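Local coordinates for flagellar basal body protein (Helicobacter pylori, PDB 5NPY), which probably builds part of the flagellar hook, the curved tube that links the basal body rod to the filament, at residues R504-L516 with L538-L552. Residues are numbered along the deposited sequence; the frame is centred on the assembly and turned at random.
Sequences RIGILAFTNDQGL and LSGNPILGWDEEGKL
Ala509 and Ile543 form a hydrogen-bonded pair where the end of strand 499-509 meets the short strand 543-544 in an antiparallel beta bridge: Ala509 N gives a nearly straight bond to Ile543 O (2.9 Å), and Ile543 N returns one to Ala509 O (2.7 Å). Strand 499-509 thus gains a short partner at one end of the elongated molecule, probably in the hook protein's D1 domain. Leu508 and Leu544, the adjacent non-hydrogen-bonded pair, point to one face of the sheet, where Ile109 of strand 107-109 packs on both; Ala509 and Ile543 point to the other. Further along, the Arg504 guanidinium lies flat on the Trp546 indole, planes 21° apart, with Arg504 NE 3.5 Å from Trp546 CE3. A bend at chi3 (-64°) turns it onto the ring, while Arg504 CD sits over the six-membered ring in a CH-pi contact. Arg504 NH1 and NH2 share Gly550 O at the guanidinium edge, both weakly, and NH1 also bonds Leu169 O; Leu544 CG lies over the rim of the opposite indole face. At the other end, Phe510 CE2 meets Pro542 CB at 3.7 Å, and Gly540 O lies at the ring edge. Beyond it, one water donates a short 2.5 Å bond to Gly515 O and accepts from Ser539 OG (2.9 Å).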
loop_
_atom_site.group_PDB
_atom_site.type_symbol
_atom_site.label_atom_id
_atom_site.label_comp_id
_atom_site.label_asym_id
_atom_site.label_seq_id
_atom_site.Cartn_x
_atom_site.Cartn_y
_atom_site.Cartn_z
ATOM N N ARG A 504 -18.927 -3.551 -23.345
ATOM C CA ARG A 504 -19.950 -2.529 -23.531
ATOM C C ARG A 504 -20.766 -2.867 -24.763
ATOM O O ARG A 504 -20.278 -3.522 -25.686
ATOM C CB ARG A 504 -19.379 -1.117 -23.668
ATOM C CG ARG A 504 -18.784 -0.788 -25.027
ATOM C CD ARG A 504 -18.129 0.579 -24.968
ATOM N NE ARG A 504 -19.117 1.627 -24.700
ATOM C CZ ARG A 504 -18.824 2.837 -24.238
ATOM N NH1 ARG A 504 -17.570 3.168 -23.962
ATOM N NH2 ARG A 504 -19.789 3.713 -24.035
ATOM N N ILE A 505 -22.022 -2.419 -24.755
ATOM C CA ILE A 505 -22.941 -2.675 -25.859
ATOM C C ILE A 505 -22.557 -1.805 -27.048
ATOM O O ILE A 505 -22.394 -0.584 -26.920
ATOM C CB ILE A 505 -24.391 -2.404 -25.429
ATOM C CG1 ILE A 505 -24.754 -3.226 -24.190
ATOM C CG2 ILE A 505 -25.358 -2.719 -26.575
ATOM C CD1 ILE A 505 -24.842 -4.716 -24.444
ATOM N N GLY A 506 -22.414 -2.435 -28.211
ATOM C CA GLY A 506 -22.210 -1.676 -29.431
ATOM C C GLY A 506 -23.372 -0.737 -29.709
ATOM O O GLY A 506 -24.543 -1.073 -29.496
ATOM N N ILE A 507 -23.032 0.471 -30.165
ATOM C CA ILE A 507 -23.991 1.473 -30.611
ATOM C C ILE A 507 -23.396 2.141 -31.842
ATOM O O ILE A 507 -22.224 2.527 -31.835
ATOM C CB ILE A 507 -24.299 2.527 -29.525
ATOM C CG1 ILE A 507 -25.065 1.912 -28.357
ATOM C CG2 ILE A 507 -25.122 3.672 -30.102
ATOM C CD1 ILE A 507 -26.543 1.687 -28.641
ATOM N N LEU A 508 -24.184 2.259 -32.901
ATOM C CA LEU A 508 -23.744 2.913 -34.126
ATOM C C LEU A 508 -24.838 3.853 -34.608
ATOM O O LEU A 508 -26.030 3.543 -34.499
ATOM C CB LEU A 508 -23.398 1.902 -35.230
ATOM C CG LEU A 508 -22.240 0.946 -34.927
ATOM C CD1 LEU A 508 -22.248 -0.201 -35.904
ATOM C CD2 LEU A 508 -20.902 1.675 -34.975
ATOM N N ALA A 509 -24.427 5.005 -35.129
ATOM C CA ALA A 509 -25.337 6.009 -35.654
ATOM C C ALA A 509 -25.003 6.294 -37.111
ATOM O O ALA A 509 -23.974 5.865 -37.638
ATOM C CB ALA A 509 -25.281 7.301 -34.828
ATOM N N PHE A 510 -25.899 7.034 -37.758
ATOM C CA PHE A 510 -25.741 7.407 -39.150
ATOM C C PHE A 510 -26.286 8.809 -39.337
ATOM O O PHE A 510 -27.191 9.235 -38.617
ATOM C CB PHE A 510 -26.477 6.454 -40.089
ATOM C CG PHE A 510 -26.099 5.016 -39.916
ATOM C CD1 PHE A 510 -26.711 4.236 -38.946
ATOM C CD2 PHE A 510 -25.139 4.437 -40.736
ATOM C CE1 PHE A 510 -26.363 2.905 -38.793
ATOM C CE2 PHE A 510 -24.789 3.107 -40.589
ATOM C CZ PHE A 510 -25.397 2.342 -39.615
ATOM N N THR A 511 -25.731 9.521 -40.314
ATOM C CA THR A 511 -26.262 10.836 -40.644
ATOM C C THR A 511 -27.548 10.757 -41.457
ATOM O O THR A 511 -28.215 11.785 -41.630
ATOM C CB THR A 511 -25.222 11.661 -41.408
ATOM O OG1 THR A 511 -24.860 10.978 -42.621
ATOM C CG2 THR A 511 -23.978 11.901 -40.543
ATOM N N ASN A 512 -27.919 9.572 -41.949
ATOM C CA ASN A 512 -29.185 9.416 -42.668
ATOM C C ASN A 512 -29.724 8.000 -42.429
ATOM O O ASN A 512 -29.452 7.082 -43.205
ATOM C CB ASN A 512 -29.014 9.694 -44.152
ATOM C CG ASN A 512 -30.327 9.630 -44.887
ATOM O OD1 ASN A 512 -31.350 10.042 -44.345
ATOM N ND2 ASN A 512 -30.322 9.084 -46.104
ATOM N N ASP A 513 -30.529 7.847 -41.370
ATOM C CA ASP A 513 -31.136 6.547 -41.081
ATOM C C ASP A 513 -32.097 6.108 -42.178
ATOM O O ASP A 513 -32.318 4.904 -42.361
ATOM C CB ASP A 513 -31.874 6.581 -39.740
ATOM C CG ASP A 513 -30.938 6.563 -38.553
ATOM O OD1 ASP A 513 -31.267 7.222 -37.547
ATOM O OD2 ASP A 513 -29.879 5.893 -38.627
ATOM N N GLN A 514 -32.690 7.067 -42.903
ATOM C CA GLN A 514 -33.556 6.733 -44.032
ATOM C C GLN A 514 -32.812 5.941 -45.109
ATOM O O GLN A 514 -33.439 5.191 -45.868
ATOM C CB GLN A 514 -34.153 8.008 -44.642
ATOM C CG GLN A 514 -34.698 9.018 -43.643
ATOM C CD GLN A 514 -35.168 10.320 -44.308
ATOM O OE1 GLN A 514 -35.790 10.303 -45.379
ATOM N NE2 GLN A 514 -34.863 11.455 -43.671
ATOM N N GLY A 515 -31.486 6.094 -45.192
ATOM C CA GLY A 515 -30.682 5.376 -46.170
ATOM C C GLY A 515 -30.472 3.903 -45.867
ATOM O O GLY A 515 -29.904 3.191 -46.704
ATOM N N LEU A 516 -30.907 3.432 -44.704
ATOM C CA LEU A 516 -30.835 2.009 -44.396
ATOM C C LEU A 516 -32.007 1.238 -45.014
ATOM O O LEU A 516 -33.096 1.783 -45.233
ATOM C CB LEU A 516 -30.824 1.787 -42.882
ATOM C CG LEU A 516 -29.687 2.349 -42.029
ATOM C CD1 LEU A 516 -30.014 2.086 -40.563
ATOM C CD2 LEU A 516 -28.322 1.753 -42.407
ATOM N N LEU A 538 -24.926 5.259 -48.548
ATOM C CA LEU A 538 -26.346 5.621 -48.593
ATOM C C LEU A 538 -26.897 6.184 -47.290
ATOM O O LEU A 538 -27.481 7.274 -47.274
ATOM C CB LEU A 538 -27.183 4.417 -49.023
ATOM C CG LEU A 538 -28.517 4.835 -49.620
ATOM C CD1 LEU A 538 -28.313 5.974 -50.594
ATOM C CD2 LEU A 538 -29.200 3.664 -50.306
ATOM N N SER A 539 -26.768 5.435 -46.209
ATOM C CA SER A 539 -26.980 5.980 -44.878
ATOM C C SER A 539 -25.756 6.730 -44.368
ATOM O O SER A 539 -25.742 7.169 -43.212
ATOM C CB SER A 539 -27.347 4.856 -43.908
ATOM O OG SER A 539 -26.356 3.840 -43.914
ATOM N N GLY A 540 -24.736 6.890 -45.209
ATOM C CA GLY A 540 -23.441 7.319 -44.729
ATOM C C GLY A 540 -22.746 6.171 -44.023
ATOM O O GLY A 540 -23.361 5.129 -43.771
ATOM N N ASN A 541 -21.465 6.343 -43.710
ATOM C CA ASN A 541 -20.730 5.321 -42.981
ATOM C C ASN A 541 -21.159 5.300 -41.514
ATOM O O ASN A 541 -21.624 6.315 -40.979
ATOM C CB ASN A 541 -19.230 5.570 -43.076
ATOM C CG ASN A 541 -18.680 5.240 -44.432
ATOM O OD1 ASN A 541 -19.183 4.348 -45.107
ATOM N ND2 ASN A 541 -17.639 5.958 -44.845
ATOM N N PRO A 542 -21.011 4.155 -40.841
ATOM C CA PRO A 542 -21.492 4.059 -39.460
ATOM C C PRO A 542 -20.617 4.884 -38.542
ATOM O O PRO A 542 -19.391 4.898 -38.668
ATOM C CB PRO A 542 -21.391 2.563 -39.150
ATOM C CG PRO A 542 -20.269 2.099 -40.014
ATOM C CD PRO A 542 -20.379 2.900 -41.286
ATOM N N ILE A 543 -21.260 5.593 -37.627
ATOM C CA ILE A 543 -20.573 6.466 -36.686
ATOM C C ILE A 543 -20.512 5.751 -35.340
ATOM O O ILE A 543 -21.555 5.436 -34.748
ATOM C CB ILE A 543 -21.281 7.825 -36.573
ATOM C CG1 ILE A 543 -21.560 8.398 -37.964
ATOM C CG2 ILE A 543 -20.460 8.794 -35.730
ATOM C CD1 ILE A 543 -22.650 9.463 -37.973
ATOM N N LEU A 544 -19.293 5.472 -34.873
ATOM C CA LEU A 544 -19.094 4.835 -33.576
ATOM C C LEU A 544 -19.844 5.609 -32.505
ATOM O O LEU A 544 -19.768 6.838 -32.446
ATOM C CB LEU A 544 -17.603 4.777 -33.248
ATOM C CG LEU A 544 -17.068 3.645 -32.371
ATOM C CD1 LEU A 544 -17.222 2.323 -33.080
ATOM C CD2 LEU A 544 -15.603 3.894 -32.032
ATOM N N GLY A 545 -20.581 4.880 -31.663
ATOM C CA GLY A 545 -21.577 5.505 -30.807
ATOM C C GLY A 545 -21.016 6.406 -29.730
ATOM O O GLY A 545 -21.753 7.239 -29.192
ATOM N N TRP A 546 -19.729 6.276 -29.421
ATOM C CA TRP A 546 -19.109 6.923 -28.277
ATOM C C TRP A 546 -17.889 7.710 -28.727
ATOM O O TRP A 546 -17.233 7.355 -29.709
ATOM C CB TRP A 546 -18.703 5.889 -27.219
ATOM C CG TRP A 546 -17.971 4.686 -27.797
ATOM C CD1 TRP A 546 -16.652 4.620 -28.176
ATOM C CD2 TRP A 546 -18.525 3.386 -28.058
ATOM N NE1 TRP A 546 -16.356 3.361 -28.649
ATOM C CE2 TRP A 546 -17.483 2.584 -28.587
ATOM C CE3 TRP A 546 -19.796 2.825 -27.901
ATOM C CZ2 TRP A 546 -17.676 1.244 -28.947
ATOM C CZ3 TRP A 546 -19.985 1.500 -28.256
ATOM C CH2 TRP A 546 -18.932 0.724 -28.778
ATOM N N ASP A 547 -17.574 8.767 -27.979
ATOM C CA ASP A 547 -16.475 9.669 -28.313
ATOM C C ASP A 547 -15.139 9.082 -27.850
ATOM O O ASP A 547 -15.050 7.925 -27.427
ATOM C CB ASP A 547 -16.728 11.045 -27.705
ATOM C CG ASP A 547 -17.338 10.967 -26.315
ATOM O OD1 ASP A 547 -17.820 12.007 -25.821
ATOM O OD2 ASP A 547 -17.351 9.865 -25.720
ATOM N N GLU A 548 -14.067 9.876 -27.936
ATOM C CA GLU A 548 -12.777 9.424 -27.427
ATOM C C GLU A 548 -12.784 9.278 -25.912
ATOM O O GLU A 548 -11.983 8.507 -25.372
ATOM C CB GLU A 548 -11.658 10.379 -27.848
ATOM C CG GLU A 548 -11.440 10.494 -29.356
ATOM C CD GLU A 548 -12.324 11.551 -30.009
ATOM O OE1 GLU A 548 -13.543 11.574 -29.728
ATOM O OE2 GLU A 548 -11.796 12.363 -30.801
ATOM N N GLU A 549 -13.720 9.894 -25.224
ATOM C CA GLU A 549 -13.732 9.693 -23.794
ATOM C C GLU A 549 -14.428 8.407 -23.397
ATOM O O GLU A 549 -14.248 7.914 -22.290
ATOM C CB GLU A 549 -14.432 10.838 -23.106
ATOM C CG GLU A 549 -14.285 12.137 -23.823
ATOM C CD GLU A 549 -15.364 13.091 -23.439
ATOM O OE1 GLU A 549 -15.454 13.423 -22.240
ATOM O OE2 GLU A 549 -16.140 13.499 -24.319
ATOM N N GLY A 550 -15.208 7.853 -24.304
ATOM C CA GLY A 550 -15.976 6.681 -23.992
ATOM C C GLY A 550 -17.362 7.074 -23.537
ATOM O O GLY A 550 -17.999 6.344 -22.824
ATOM N N LYS A 551 -17.820 8.246 -23.944
ATOM C CA LYS A 551 -19.115 8.723 -23.581
ATOM C C LYS A 551 -19.923 8.657 -24.833
ATOM O O LYS A 551 -19.495 9.110 -25.870
ATOM C CB LYS A 551 -19.019 10.151 -23.079
ATOM C CG LYS A 551 -20.334 10.757 -22.626
ATOM C CD LYS A 551 -20.155 12.159 -22.049
ATOM C CE LYS A 551 -19.390 13.070 -22.982
ATOM N NZ LYS A 551 -18.315 13.803 -22.292
ATOM N N LEU A 552 -21.104 8.080 -24.744
ATOM C CA LEU A 552 -21.953 7.955 -25.895
ATOM C C LEU A 552 -22.305 9.344 -26.353
ATOM O O LEU A 552 -22.639 10.196 -25.557
ATOM C CB LEU A 552 -23.196 7.152 -25.539
ATOM C CG LEU A 552 -23.047 5.642 -25.463
ATOM C CD1 LEU A 552 -24.159 5.020 -24.737
ATOM C CD2 LEU A 552 -22.964 5.086 -26.803
HETATM O O HOH W 1 -27.653 2.419 -46.047
#